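Local coordinates for protein member of DUF4221 family (Bacteroides vulgatus, PDB 3S9J) that is of unknown function but folds as a six-bladed beta-propeller of the DUF4221 family, at residues Ala236-Lys247 / Lys260-Trp268. Residues are numbered along the deposited sequence; the frame is centred on the assembly and turned at random.
Sequences AKSRYLKSMKPK and KLNENPRYW
A tyrosine-centred contact joins two blades of this six-bladed beta-propeller: the ring of Y267, near the start of the first strand of the blade 266-321, reaches into the loop that leaves the outermost strand, 231-235, of the preceding blade. Its hydroxyl is gripped from two directions. The backbone N-H of S238 comes in at the ring edge and donates to OH, with S238 N 2.8 Å from Y267 OH and a nearly straight angle of 165°. Y267 OH in turn donates in the ring plane to a water, and this water passes a hydrogen to K242 O, linking the tyrosine to the residue just past the turn 238-241. The type I turn is also held by side chains. From the residue before it, K237 NZ bonds to both S238 O and L241 O, while S238 OG accepts from Y240 N in an ST turn and is also hydrogen-bonded to E318. Apolar groups fill in beside the ring: L241 CD1 lies 3.9 Å from Y267 CZ, and its other methyl, CD2, meets P265 CB at 3.6 Å. A phenylalanine in place of Y267 would probably leave S238 N without its acceptor and break the water link to K242. M244, modelled as selenomethionine, also packs on P265, its CE 4.0 Å from P265 CB. A bend at chi3 (67°) turns CE to P265 O, 3.6 Å away. The selenium itself lies obliquely beside the tyrosine in a Met-aromatic contact, M244 SE 4.0 Å from Y267 CE2.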
ATOM      1  N   ALA A 236       5.835  16.110  -6.810  1.00 33.92           N
ATOM      2  CA  ALA A 236       5.833  14.782  -7.391  1.00 33.34           C
ATOM      3  C   ALA A 236       4.626  14.658  -8.314  1.00 32.23           C
ATOM      4  O   ALA A 236       3.886  13.688  -8.256  1.00 31.35           O
ATOM      5  CB  ALA A 236       5.798  13.718  -6.295  1.00 31.68           C
ATOM      6  N   LYS A 237       4.453  15.666  -9.169  1.00 34.28           N
ATOM      7  CA  LYS A 237       3.305  15.770 -10.079  1.00 34.56           C
ATOM      8  C   LYS A 237       3.592  15.044 -11.382  1.00 33.86           C
ATOM      9  O   LYS A 237       4.687  15.166 -11.947  1.00 35.28           O
ATOM     10  CB  LYS A 237       3.039  17.266 -10.367  1.00 36.83           C
ATOM     11  CG  LYS A 237       2.067  17.548 -11.487  1.00 35.63           C
ATOM     12  CD  LYS A 237       1.911  19.049 -11.750  1.00 35.51           C
ATOM     13  CE  LYS A 237       1.033  19.254 -12.980  1.00 36.10           C
ATOM     14  NZ  LYS A 237       1.586  18.655 -14.238  1.00 36.20           N
ATOM     15  N   SER A 238       2.594  14.335 -11.887  1.00 30.53           N
ATOM     16  CA  SER A 238       2.642  13.739 -13.219  1.00 29.47           C
ATOM     17  C   SER A 238       2.581  14.817 -14.319  1.00 31.51           C
ATOM     18  O   SER A 238       1.754  15.735 -14.237  1.00 32.82           O
ATOM     19  CB  SER A 238       1.445  12.833 -13.432  1.00 27.70           C
ATOM     20  OG  SER A 238       1.370  12.427 -14.792  1.00 29.32           O
ATOM     21  N   ARG A 239       3.424  14.663 -15.347  1.00 32.20           N
ATOM     22  CA  ARG A 239       3.368  15.585 -16.488  0.50 33.71           C
ATOM     23  C   ARG A 239       2.074  15.449 -17.294  1.00 35.00           C
ATOM     24  O   ARG A 239       1.768  16.325 -18.090  1.00 31.99           O
ATOM     25  CB  ARG A 239       4.592  15.421 -17.403  0.50 35.14           C
ATOM     26  CG  ARG A 239       4.679  14.095 -18.167  0.50 34.03           C
ATOM     27  CD  ARG A 239       6.155  13.737 -18.425  0.50 41.99           C
ATOM     28  NE  ARG A 239       6.902  13.601 -17.171  0.50 37.61           N
ATOM     29  CZ  ARG A 239       8.228  13.608 -17.063  0.50 42.22           C
ATOM     30  NH1 ARG A 239       8.993  13.744 -18.134  0.50 41.59           N
ATOM     31  NH2 ARG A 239       8.788  13.476 -15.868  0.50 43.66           N
ATOM     32  N   TYR A 240       1.305  14.385 -17.072  1.00 32.46           N
ATOM     33  CA  TYR A 240       0.089  14.141 -17.827  1.00 34.82           C
ATOM     34  C   TYR A 240      -1.155  14.638 -17.125  1.00 33.85           C
ATOM     35  O   TYR A 240      -2.205  14.626 -17.726  1.00 37.24           O
ATOM     36  CB  TYR A 240      -0.053  12.645 -18.128  1.00 35.91           C
ATOM     37  CG  TYR A 240       1.153  12.113 -18.848  1.00 39.48           C
ATOM     38  CD1 TYR A 240       1.426  12.523 -20.149  1.00 41.92           C
ATOM     39  CD2 TYR A 240       2.042  11.225 -18.233  1.00 36.82           C
ATOM     40  CE1 TYR A 240       2.530  12.084 -20.827  1.00 48.99           C
ATOM     41  CE2 TYR A 240       3.181  10.780 -18.918  1.00 42.21           C
ATOM     42  CZ  TYR A 240       3.403  11.206 -20.224  1.00 51.34           C
ATOM     43  OH  TYR A 240       4.506  10.789 -20.935  1.00 56.52           O
ATOM     44  N   LEU A 241      -1.020  15.104 -15.879  1.00 33.16           N
ATOM     45  CA  LEU A 241      -2.162  15.536 -15.063  1.00 31.43           C
ATOM     46  C   LEU A 241      -2.099  17.005 -14.711  1.00 33.45           C
ATOM     47  O   LEU A 241      -1.037  17.559 -14.463  1.00 34.01           O
ATOM     48  CB  LEU A 241      -2.220  14.757 -13.730  1.00 31.52           C
ATOM     49  CG  LEU A 241      -2.361  13.239 -13.815  1.00 32.15           C
ATOM     50  CD1 LEU A 241      -2.364  12.643 -12.401  1.00 28.56           C
ATOM     51  CD2 LEU A 241      -3.618  12.870 -14.620  1.00 29.32           C
ATOM     52  N   LYS A 242      -3.269  17.612 -14.660  1.00 34.96           N
ATOM     53  CA  LYS A 242      -3.446  18.958 -14.144  1.00 39.63           C
ATOM     54  C   LYS A 242      -3.033  18.948 -12.668  1.00 38.19           C
ATOM     55  O   LYS A 242      -3.246  17.944 -11.971  1.00 36.93           O
ATOM     56  CB  LYS A 242      -4.936  19.288 -14.279  1.00 42.48           C
ATOM     57  CG  LYS A 242      -5.314  20.705 -14.117  1.00 50.54           C
ATOM     58  CD  LYS A 242      -6.847  20.849 -14.153  1.00 62.21           C
ATOM     59  CE  LYS A 242      -7.264  22.305 -14.013  1.00 63.29           C
ATOM     60  NZ  LYS A 242      -6.792  23.058 -15.186  1.00 69.47           N
ATOM     61  N   SER A 243      -2.458  20.041 -12.192  1.00 36.35           N
ATOM     62  CA  SER A 243      -2.127  20.166 -10.767  1.00 37.29           C
ATOM     63  C   SER A 243      -3.373  19.976  -9.917  1.00 37.93           C
ATOM     64  O   SER A 243      -4.463  20.402 -10.303  1.00 36.13           O
ATOM     65  CB  SER A 243      -1.463  21.517 -10.480  1.00 40.85           C
ATOM     66  OG  SER A 243      -1.332  21.703  -9.092  1.00 42.85           O
HETATM   67  N   MSE A 244      -3.235  19.292  -8.773  1.00 37.95           N
HETATM   68  CA  MSE A 244      -4.394  19.007  -7.924  1.00 38.48           C
HETATM   69  C   MSE A 244      -4.148  19.169  -6.430  1.00 37.81           C
HETATM   70  O   MSE A 244      -3.002  19.084  -5.934  1.00 37.36           O
HETATM   71  CB  MSE A 244      -4.910  17.584  -8.196  1.00 38.10           C
HETATM   72  CG  MSE A 244      -3.992  16.484  -7.756  1.00 34.17           C
HETATM   73 SE   MSE A 244      -4.765  14.691  -7.970  0.75 30.52          SE
HETATM   74  CE  MSE A 244      -4.838  14.659  -9.840  1.00 27.61           C
ATOM     75  N   LYS A 245      -5.257  19.405  -5.730  1.00 39.48           N
ATOM     76  CA  LYS A 245      -5.353  19.272  -4.278  1.00 39.63           C
ATOM     77  C   LYS A 245      -6.561  18.386  -3.973  1.00 35.99           C
ATOM     78  O   LYS A 245      -7.433  18.198  -4.833  1.00 36.18           O
ATOM     79  CB  LYS A 245      -5.498  20.641  -3.586  1.00 40.80           C
ATOM     80  CG  LYS A 245      -4.389  21.644  -3.940  1.00 55.10           C
ATOM     81  CD  LYS A 245      -3.746  22.344  -2.712  1.00 63.85           C
ATOM     82  CE  LYS A 245      -4.684  23.301  -1.983  1.00 68.77           C
ATOM     83  NZ  LYS A 245      -3.955  24.098  -0.924  1.00 71.77           N
ATOM     84  N   PRO A 246      -6.609  17.794  -2.769  1.00 34.76           N
ATOM     85  CA  PRO A 246      -7.650  16.827  -2.555  1.00 35.63           C
ATOM     86  C   PRO A 246      -9.045  17.415  -2.579  1.00 34.45           C
ATOM     87  O   PRO A 246      -9.250  18.607  -2.337  1.00 36.32           O
ATOM     88  CB  PRO A 246      -7.319  16.238  -1.159  1.00 36.59           C
ATOM     89  CG  PRO A 246      -5.880  16.522  -0.967  1.00 38.86           C
ATOM     90  CD  PRO A 246      -5.684  17.844  -1.621  1.00 36.42           C
ATOM     91  N   LYS A 247      -9.973  16.561  -2.955  1.00 35.83           N
ATOM     92  CA  LYS A 247     -11.388  16.911  -3.004  0.50 37.49           C
ATOM     93  C   LYS A 247     -12.084  15.824  -2.218  1.00 36.33           C
ATOM     94  O   LYS A 247     -12.163  14.677  -2.659  1.00 35.98           O
ATOM     95  CB  LYS A 247     -11.915  16.951  -4.444  0.50 39.42           C
ATOM     96  CG  LYS A 247     -12.979  18.035  -4.682  0.50 43.66           C
ATOM     97  CD  LYS A 247     -14.390  17.634  -4.257  0.50 46.56           C
ATOM     98  CE  LYS A 247     -15.255  17.211  -5.450  0.50 47.19           C
ATOM     99  NZ  LYS A 247     -15.596  15.741  -5.472  0.50 40.89           N
ATOM    100  N   LYS A 260     -16.868   9.222  -8.422  1.00 27.56           N
ATOM    101  CA  LYS A 260     -15.966  10.340  -8.736  1.00 28.18           C
ATOM    102  C   LYS A 260     -14.573  10.033  -8.241  1.00 28.67           C
ATOM    103  O   LYS A 260     -13.592  10.199  -8.971  1.00 28.57           O
ATOM    104  CB  LYS A 260     -16.491  11.649  -8.178  1.00 29.75           C
ATOM    105  CG  LYS A 260     -17.617  12.240  -9.014  1.00 34.43           C
ATOM    106  CD  LYS A 260     -17.989  13.635  -8.604  1.00 49.38           C
ATOM    107  CE  LYS A 260     -18.738  13.671  -7.282  1.00 50.74           C
ATOM    108  NZ  LYS A 260     -19.519  14.951  -7.108  1.00 57.22           N
ATOM    109  N   LEU A 261     -14.468   9.536  -7.007  1.00 29.03           N
ATOM    110  CA  LEU A 261     -13.160   9.160  -6.500  1.00 28.27           C
ATOM    111  C   LEU A 261     -12.501   8.042  -7.267  1.00 26.07           C
ATOM    112  O   LEU A 261     -11.290   8.049  -7.456  1.00 25.19           O
ATOM    113  CB  LEU A 261     -13.224   8.789  -5.019  1.00 30.30           C
ATOM    114  CG  LEU A 261     -13.418   9.965  -4.075  1.00 33.37           C
ATOM    115  CD1 LEU A 261     -13.915   9.464  -2.685  1.00 35.27           C
ATOM    116  CD2 LEU A 261     -12.123  10.749  -3.929  1.00 35.30           C
ATOM    117  N   ASN A 262     -13.276   7.066  -7.720  1.00 24.91           N
ATOM    118  CA  ASN A 262     -12.809   5.932  -8.452  0.50 24.45           C
ATOM    119  C   ASN A 262     -12.225   6.310  -9.839  1.00 24.14           C
ATOM    120  O   ASN A 262     -11.215   5.782 -10.317  1.00 26.77           O
ATOM    121  CB  ASN A 262     -14.024   5.027  -8.684  0.50 24.34           C
ATOM    122  CG  ASN A 262     -13.622   3.642  -8.973  0.50 22.44           C
ATOM    123  OD1 ASN A 262     -12.473   3.327  -8.783  0.50 19.84           O
ATOM    124  ND2 ASN A 262     -14.550   2.794  -9.443  0.50 19.27           N
ATOM    125  N   GLU A 263     -12.961   7.202 -10.500  1.00 23.97           N
ATOM    126  CA  GLU A 263     -12.710   7.508 -11.923  1.00 24.49           C
ATOM    127  C   GLU A 263     -11.766   8.704 -12.158  1.00 26.05           C
ATOM    128  O   GLU A 263     -10.999   8.706 -13.126  1.00 24.74           O
ATOM    129  CB  GLU A 263     -14.043   7.722 -12.675  1.00 25.82           C
ATOM    130  CG  GLU A 263     -14.725   9.079 -12.411  1.00 28.72           C
ATOM    131  CD  GLU A 263     -16.173   9.219 -12.887  1.00 32.62           C
ATOM    132  OE1 GLU A 263     -16.734   8.330 -13.603  1.00 28.40           O
ATOM    133  OE2 GLU A 263     -16.764  10.305 -12.598  1.00 30.91           O
ATOM    134  N   ASN A 264     -11.807   9.690 -11.273  1.00 25.00           N
ATOM    135  CA  ASN A 264     -11.000  10.915 -11.436  1.00 25.29           C
ATOM    136  C   ASN A 264      -9.505  10.616 -11.332  1.00 24.24           C
ATOM    137  O   ASN A 264      -9.085   9.604 -10.702  1.00 24.11           O
ATOM    138  CB  ASN A 264     -11.419  11.951 -10.413  1.00 25.45           C
ATOM    139  CG  ASN A 264     -12.706  12.702 -10.813  1.00 34.20           C
ATOM    140  OD1 ASN A 264     -13.112  12.669 -11.953  1.00 35.29           O
ATOM    141  ND2 ASN A 264     -13.319  13.387  -9.855  1.00 36.71           N
ATOM    142  N   PRO A 265      -8.669  11.466 -11.951  1.00 24.82           N
ATOM    143  CA  PRO A 265      -7.232  11.263 -11.776  1.00 23.62           C
ATOM    144  C   PRO A 265      -6.796  11.429 -10.325  1.00 23.32           C
ATOM    145  O   PRO A 265      -7.394  12.203  -9.582  1.00 25.50           O
ATOM    146  CB  PRO A 265      -6.606  12.369 -12.670  1.00 24.07           C
ATOM    147  CG  PRO A 265      -7.659  13.413 -12.736  1.00 28.60           C
ATOM    148  CD  PRO A 265      -8.966  12.682 -12.737  1.00 26.33           C
ATOM    149  N   ARG A 266      -5.791  10.669  -9.906  1.00 24.46           N
ATOM    150  CA  ARG A 266      -5.240  10.784  -8.565  1.00 23.66           C
ATOM    151  C   ARG A 266      -3.959  10.010  -8.518  1.00 25.41           C
ATOM    152  O   ARG A 266      -3.669   9.194  -9.407  1.00 25.22           O
ATOM    153  CB  ARG A 266      -6.187  10.223  -7.503  1.00 22.51           C
ATOM    154  CG  ARG A 266      -6.533   8.760  -7.646  1.00 24.77           C
ATOM    155  CD  ARG A 266      -7.355   8.295  -6.440  1.00 27.65           C
ATOM    156  NE  ARG A 266      -8.013   7.006  -6.675  1.00 26.03           N
ATOM    157  CZ  ARG A 266      -8.935   6.471  -5.868  1.00 26.86           C
ATOM    158  NH1 ARG A 266      -9.320   7.090  -4.759  1.00 26.76           N
ATOM    159  NH2 ARG A 266      -9.498   5.308  -6.183  1.00 27.38           N
ATOM    160  N   TYR A 267      -3.189  10.257  -7.472  1.00 24.32           N
ATOM    161  CA  TYR A 267      -1.990   9.479  -7.236  1.00 24.11           C
ATOM    162  C   TYR A 267      -2.375   8.214  -6.463  1.00 24.32           C
ATOM    163  O   TYR A 267      -3.466   8.116  -5.871  1.00 23.40           O
ATOM    164  CB  TYR A 267      -0.908  10.324  -6.526  1.00 25.35           C
ATOM    165  CG  TYR A 267      -0.539  11.460  -7.450  1.00 24.52           C
ATOM    166  CD1 TYR A 267       0.353  11.246  -8.488  1.00 26.35           C
ATOM    167  CD2 TYR A 267      -1.205  12.665  -7.399  1.00 27.38           C
ATOM    168  CE1 TYR A 267       0.629  12.234  -9.421  1.00 27.78           C
ATOM    169  CE2 TYR A 267      -0.922  13.676  -8.331  1.00 26.35           C
ATOM    170  CZ  TYR A 267      -0.018  13.442  -9.337  1.00 28.13           C
ATOM    171  OH  TYR A 267       0.252  14.423 -10.270  1.00 28.41           O
ATOM    172  N   TRP A 268      -1.473   7.231  -6.499  1.00 24.57           N
ATOM    173  CA  TRP A 268      -1.694   5.974  -5.773  1.00 22.95           C
ATOM    174  C   TRP A 268      -0.413   5.636  -4.994  1.00 24.19           C
ATOM    175  O   TRP A 268      -0.014   6.453  -4.167  1.00 23.84           O
ATOM    176  CB  TRP A 268      -2.237   4.852  -6.680  1.00 21.14           C
ATOM    177  CG  TRP A 268      -2.959   3.771  -5.923  1.00 21.13           C
ATOM    178  CD1 TRP A 268      -2.584   2.468  -5.789  1.00 21.31           C
ATOM    179  CD2 TRP A 268      -4.169   3.915  -5.193  1.00 20.56           C
ATOM    180  NE1 TRP A 268      -3.495   1.791  -5.027  1.00 21.66           N
ATOM    181  CE2 TRP A 268      -4.475   2.657  -4.635  1.00 21.29           C
ATOM    182  CE3 TRP A 268      -5.025   4.995  -4.933  1.00 22.94           C
ATOM    183  CZ2 TRP A 268      -5.600   2.442  -3.867  1.00 21.37           C
ATOM    184  CZ3 TRP A 268      -6.158   4.764  -4.153  1.00 24.12           C
ATOM    185  CH2 TRP A 268      -6.429   3.495  -3.628  1.00 23.64           C
TER
HETATM  186  O   HOH W   1      -1.333  16.512 -10.307  1.00 32.60           O